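Local coordinates for putative nucleoprotein (Infectious salmon anemia virus, PDB 4EWC) that encapsidates the negative-strand viral RNA, protecting it from nucleases and forming the ribonucleoprotein that serves as template for transcription and replication, at residues I264-L269 against R309-V314; I180-A185 against S270-F275. All coordinates share one frame; numbering follows the deposited sequence.

Contact 1 of 2, residues I264-L269 against R309-V314; sequences IMKSVL and RNCGGV
K266 reaches from the last turns of helix 253-269 to the backbone of C311, in the loop that leads into helix 315-326. Its ammonium gives a hydrogen bond to the carbonyl, NZ of K266 to O of C311 at 2.8 Å. The lysine comes in above the carbonyl plane, about 35° out of it, so the bond does not follow a lone pair. CG of K266 stands anti to the backbone N (chi1 -176°) and the chain runs straight until a bend at chi4 of 66° turns NZ onto the oxygen.

The tight part is confined to this one pair. The lysine's methylenes lie over the same carbonyl, CD of K266 being 3.6 Å from O of C311, and CD of K266 also packs on CB of C311 at 4.0 Å. Beyond this pair the segments do not touch; the nearest CA atoms, of K266 and C311, are 6.7 Å apart and 110 Å² is buried in all. Solvent does not account for the sparse contact, since K266 and C311 are both buried; I300 lies against the lysine and T387 against C311.

E296 makes a salt bridge with the same NZ. The buried ammonium thus has a carboxylate to balance its charge and a peptide oxygen as a further acceptor, which would be expected to favour the protonated lysine. Chemically, the contact is a side-chain-to-main-chain tether: it joins the loop to the helix through a main-chain carbonyl, with the cysteine CB adding only a light packing contact.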
loop_
_atom_site.group_PDB
_atom_site.type_symbol
_atom_site.label_atom_id
_atom_site.label_comp_id
_atom_site.label_asym_id
_atom_site.label_seq_id
_atom_site.Cartn_x
_atom_site.Cartn_y
_atom_site.Cartn_z
ATOM N N ILE A 264 -28.411 -0.450 6.805
ATOM C CA ILE A 264 -27.954 0.818 7.375
ATOM C C ILE A 264 -27.156 0.633 8.682
ATOM O O ILE A 264 -26.114 1.265 8.896
ATOM C CB ILE A 264 -29.157 1.773 7.583
ATOM C CG1 ILE A 264 -29.893 1.943 6.254
ATOM C CG2 ILE A 264 -28.726 3.126 8.114
ATOM C CD1 ILE A 264 -31.154 2.808 6.338
HETATM N N MSE A 265 -27.631 -0.242 9.558
HETATM C CA MSE A 265 -26.853 -0.525 10.763
HETATM C C MSE A 265 -25.489 -1.150 10.451
HETATM O O MSE A 265 -24.516 -0.810 11.114
HETATM C CB MSE A 265 -27.660 -1.278 11.847
HETATM C CG MSE A 265 -28.870 -0.486 12.403
HETATM SE SE MSE A 265 -28.472 1.323 13.112
HETATM C CE MSE A 265 -28.059 2.365 11.541
ATOM N N LYS A 266 -25.413 -2.000 9.422
ATOM C CA LYS A 266 -24.122 -2.511 8.967
ATOM C C LYS A 266 -23.130 -1.386 8.668
ATOM O O LYS A 266 -21.951 -1.468 9.010
ATOM C CB LYS A 266 -24.233 -3.450 7.763
ATOM C CG LYS A 266 -22.892 -4.067 7.339
ATOM C CD LYS A 266 -23.015 -5.059 6.171
ATOM C CE LYS A 266 -21.662 -5.695 5.782
ATOM N NZ LYS A 266 -21.115 -6.569 6.845
ATOM N N SER A 267 -23.607 -0.316 8.051
ATOM C CA SER A 267 -22.724 0.789 7.709
ATOM C C SER A 267 -22.314 1.584 8.953
ATOM O O SER A 267 -21.135 1.833 9.177
ATOM C CB SER A 267 -23.375 1.677 6.677
ATOM O OG SER A 267 -23.491 1.021 5.446
ATOM N N VAL A 268 -23.290 1.949 9.771
ATOM C CA VAL A 268 -23.057 2.836 10.910
ATOM C C VAL A 268 -22.152 2.183 11.944
ATOM O O VAL A 268 -21.250 2.823 12.514
ATOM C CB VAL A 268 -24.396 3.230 11.585
ATOM C CG1 VAL A 268 -24.205 3.592 13.038
ATOM C CG2 VAL A 268 -25.056 4.349 10.823
ATOM N N LEU A 269 -22.383 0.889 12.161
ATOM C CA LEU A 269 -21.685 0.158 13.202
ATOM C C LEU A 269 -20.302 -0.321 12.773
ATOM O O LEU A 269 -19.515 -0.729 13.616
ATOM C CB LEU A 269 -22.505 -1.049 13.639
ATOM C CG LEU A 269 -23.813 -0.730 14.327
ATOM C CD1 LEU A 269 -24.478 -2.028 14.719
ATOM C CD2 LEU A 269 -23.597 0.161 15.528
ATOM N N ARG A 309 -29.301 -12.123 6.986
ATOM C CA ARG A 309 -28.205 -12.920 7.515
ATOM C C ARG A 309 -26.837 -12.560 6.937
ATOM O O ARG A 309 -25.902 -12.358 7.686
ATOM C CB ARG A 309 -28.495 -14.411 7.345
ATOM C CG ARG A 309 -29.457 -14.971 8.382
ATOM C CD ARG A 309 -28.806 -14.977 9.748
ATOM N NE ARG A 309 -29.740 -14.650 10.830
ATOM C CZ ARG A 309 -29.366 -14.299 12.063
ATOM N NH1 ARG A 309 -28.069 -14.239 12.379
ATOM N NH2 ARG A 309 -30.285 -14.014 12.980
ATOM N N ASN A 310 -26.734 -12.445 5.619
ATOM C CA ASN A 310 -25.446 -12.184 4.976
ATOM C C ASN A 310 -24.841 -10.786 5.214
ATOM O O ASN A 310 -23.771 -10.490 4.686
ATOM C CB ASN A 310 -25.498 -12.470 3.468
ATOM C CG ASN A 310 -25.975 -13.890 3.131
ATOM O OD1 ASN A 310 -25.809 -14.818 3.908
ATOM N ND2 ASN A 310 -26.559 -14.050 1.949
ATOM N N CYS A 311 -25.518 -9.918 5.966
ATOM C CA CYS A 311 -24.889 -8.665 6.414
ATOM C C CYS A 311 -23.943 -8.954 7.588
ATOM O O CYS A 311 -23.139 -8.100 8.000
ATOM C CB CYS A 311 -25.946 -7.662 6.867
ATOM S SG CYS A 311 -26.969 -6.974 5.563
ATOM N N GLY A 312 -24.050 -10.183 8.095
ATOM C CA GLY A 312 -23.521 -10.552 9.382
ATOM C C GLY A 312 -22.165 -11.215 9.473
ATOM O O GLY A 312 -21.589 -11.247 10.555
ATOM N N GLY A 313 -21.628 -11.768 8.396
ATOM C CA GLY A 313 -20.280 -12.332 8.503
ATOM C C GLY A 313 -20.266 -13.764 9.037
ATOM O O GLY A 313 -20.770 -14.040 10.127
ATOM N N VAL A 314 -19.659 -14.661 8.267
ATOM C CA VAL A 314 -19.812 -16.096 8.461
ATOM C C VAL A 314 -19.391 -16.646 9.842
ATOM O O VAL A 314 -19.931 -17.662 10.292
ATOM C CB VAL A 314 -19.181 -16.895 7.263
ATOM C CG1 VAL A 314 -17.682 -17.016 7.402
ATOM C CG2 VAL A 314 -19.857 -18.238 7.069
#

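Contact 2 of 2, residues I180-A185 against S270-F275; sequences IMRILA and SADQLF. Unlike the reference sequence in segment 180-185: M181 (reference Ile).
OD2 of D272 is held by both terminal nitrogens of R182: NH2 of R182 lies 2.8 Å from OD2 of D272, and NH1 of R182 lies 3.0 Å from the same oxygen. Both N-H groups arrive on its syn lone pair, the side facing the other carboxylate oxygen, and OD2 sits in the guanidinium plane. This is an end-on grip on a single atom, different from the paired bidentate form in which each nitrogen takes its own oxygen. The NH2 bond is the straighter, with an N-H...O angle of 152°. OD1 of D272 completes the salt bridge near the guanidinium edge, but its hydrogen bond from NH2 is weak because it is bent. The guanidinium and carboxylate planes are 23° apart, so the two groups meet almost flat, edge to edge.

The side chains approach from opposite directions and span a wide gap, with the CA atoms of R182 and D272 12.0 Å apart. Arginine covers most of it: CG is anti to the carbonyl carbon (chi1 -79°), and from there the chain stays extended to NE. The bridge is partly exposed. T479 OG1 forms a weak hydrogen bond with OD1, while K480, in a probable nuclear localization signal, brings its NZ close to NH1 of R182. The carboxylate therefore probably offsets the crowding of positive charge here.

In the fold, the bridge ties helix 174-188 to the short, weakly bonded helix at 272-275. Helix 253-269 lies beside the arginine, while helix 438-449 packs on the far segment through S448, T443 and C444, and helix 142-162 packs against I180, I183 and L184.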
loop_
_atom_site.group_PDB
_atom_site.type_symbol
_atom_site.label_atom_id
_atom_site.label_comp_id
_atom_site.label_asym_id
_atom_site.label_seq_id
_atom_site.Cartn_x
_atom_site.Cartn_y
_atom_site.Cartn_z
ATOM N N ILE A 180 -27.867 9.548 16.108
ATOM C CA ILE A 180 -29.277 9.483 15.734
ATOM C C ILE A 180 -29.695 8.061 15.303
ATOM O O ILE A 180 -30.704 7.532 15.771
ATOM C CB ILE A 180 -29.601 10.570 14.666
ATOM C CG1 ILE A 180 -29.659 11.946 15.353
ATOM C CG2 ILE A 180 -30.893 10.288 13.933
ATOM C CD1 ILE A 180 -29.568 13.142 14.412
HETATM N N MSE A 181 -28.906 7.422 14.445
HETATM C CA MSE A 181 -29.203 6.046 14.056
HETATM C C MSE A 181 -29.141 5.060 15.238
HETATM O O MSE A 181 -29.916 4.106 15.298
HETATM C CB MSE A 181 -28.257 5.555 12.952
HETATM C CG MSE A 181 -28.454 6.149 11.600
HETATM SE SE MSE A 181 -30.320 6.082 10.958
HETATM C CE MSE A 181 -30.795 4.219 11.189
ATOM N N ARG A 182 -28.200 5.275 16.147
ATOM C CA ARG A 182 -28.016 4.361 17.266
ATOM C C ARG A 182 -29.211 4.457 18.185
ATOM O O ARG A 182 -29.717 3.444 18.675
ATOM C CB ARG A 182 -26.726 4.672 18.030
ATOM C CG ARG A 182 -25.474 4.138 17.374
ATOM C CD ARG A 182 -24.230 4.564 18.149
ATOM N NE ARG A 182 -23.002 4.399 17.362
ATOM C CZ ARG A 182 -22.300 3.264 17.279
ATOM N NH1 ARG A 182 -22.700 2.177 17.936
ATOM N NH2 ARG A 182 -21.193 3.211 16.540
ATOM N N ILE A 183 -29.661 5.684 18.416
ATOM C CA ILE A 183 -30.834 5.904 19.246
ATOM C C ILE A 183 -32.092 5.403 18.538
ATOM O O ILE A 183 -33.003 4.849 19.161
ATOM C CB ILE A 183 -30.953 7.377 19.688
ATOM C CG1 ILE A 183 -31.926 7.508 20.848
ATOM C CG2 ILE A 183 -31.352 8.277 18.557
ATOM C CD1 ILE A 183 -31.426 6.832 22.090
ATOM N N LEU A 184 -32.122 5.574 17.223
ATOM C CA LEU A 184 -33.242 5.090 16.435
ATOM C C LEU A 184 -33.344 3.584 16.561
ATOM O O LEU A 184 -34.406 3.056 16.871
ATOM C CB LEU A 184 -33.076 5.479 14.974
ATOM C CG LEU A 184 -34.100 4.921 13.982
ATOM C CD1 LEU A 184 -35.517 4.926 14.533
ATOM C CD2 LEU A 184 -34.046 5.732 12.714
ATOM N N ALA A 185 -32.228 2.903 16.313
ATOM C CA ALA A 185 -32.170 1.455 16.467
ATOM C C ALA A 185 -32.643 1.062 17.865
ATOM O O ALA A 185 -33.427 0.125 18.032
ATOM C CB ALA A 185 -30.764 0.946 16.210
ATOM N N SER A 270 -20.003 -0.289 11.478
ATOM C CA SER A 270 -18.728 -0.826 11.013
ATOM C C SER A 270 -17.527 -0.001 11.500
ATOM O O SER A 270 -16.403 -0.494 11.551
ATOM C CB SER A 270 -18.710 -1.032 9.486
ATOM O OG SER A 270 -18.900 0.182 8.788
ATOM N N ALA A 271 -17.773 1.238 11.907
ATOM C CA ALA A 271 -16.708 2.082 12.431
ATOM C C ALA A 271 -16.265 1.593 13.796
ATOM O O ALA A 271 -15.098 1.731 14.161
ATOM C CB ALA A 271 -17.141 3.536 12.498
ATOM N N ASP A 272 -17.182 1.002 14.554
ATOM C CA ASP A 272 -16.813 0.409 15.840
ATOM C C ASP A 272 -15.859 -0.747 15.681
ATOM O O ASP A 272 -14.978 -0.952 16.517
ATOM C CB ASP A 272 -18.039 -0.064 16.604
ATOM C CG ASP A 272 -19.084 1.024 16.749
ATOM O OD1 ASP A 272 -18.761 2.226 16.548
ATOM O OD2 ASP A 272 -20.245 0.668 17.070
ATOM N N GLN A 273 -16.028 -1.522 14.619
ATOM C CA GLN A 273 -15.136 -2.655 14.422
ATOM C C GLN A 273 -13.749 -2.199 14.019
ATOM O O GLN A 273 -12.815 -2.983 14.041
ATOM C CB GLN A 273 -15.713 -3.644 13.418
ATOM C CG GLN A 273 -16.502 -4.722 14.073
ATOM C CD GLN A 273 -17.032 -5.700 13.071
ATOM O OE1 GLN A 273 -17.984 -5.406 12.348
ATOM N NE2 GLN A 273 -16.400 -6.867 12.990
ATOM N N LEU A 274 -13.619 -0.930 13.644
ATOM C CA LEU A 274 -12.293 -0.348 13.478
ATOM C C LEU A 274 -11.608 -0.326 14.848
ATOM O O LEU A 274 -10.439 -0.698 14.988
ATOM C CB LEU A 274 -12.388 1.052 12.898
ATOM C CG LEU A 274 -11.082 1.802 12.684
ATOM C CD1 LEU A 274 -10.075 0.895 12.066
ATOM C CD2 LEU A 274 -11.329 2.990 11.777
ATOM N N PHE A 275 -12.355 0.077 15.867
ATOM C CA PHE A 275 -11.792 0.189 17.204
ATOM C C PHE A 275 -11.757 -1.112 17.971
ATOM O O PHE A 275 -10.840 -1.338 18.756
ATOM C CB PHE A 275 -12.477 1.303 18.004
ATOM C CG PHE A 275 -12.182 2.661 17.467
ATOM C CD1 PHE A 275 -10.957 3.244 17.702
ATOM C CD2 PHE A 275 -13.100 3.325 16.670
ATOM C CE1 PHE A 275 -10.658 4.475 17.192
ATOM C CE2 PHE A 275 -12.814 4.552 16.147
ATOM C CZ PHE A 275 -11.582 5.136 16.417
#

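Overall arrangement
Contacts 1 and 2 are neighbours, their centres 11 Å apart, and they interleave along the chain: 264-269 runs directly into 270-275, while the partners 309-314 and 180-185 come from later and earlier sequence. The two also touch. CD2 of L269 packs 3.3 Å from NH1 of R182, and SE of M265 lies 3.9 Å from CB of A185, so helix 253-269 rests on helix 174-188 while K266 reaches to the 309-314 loop. Contact 1 is the more buried of the two. Together they join one continuous stretch, 264-275, to two distant parts of the chain.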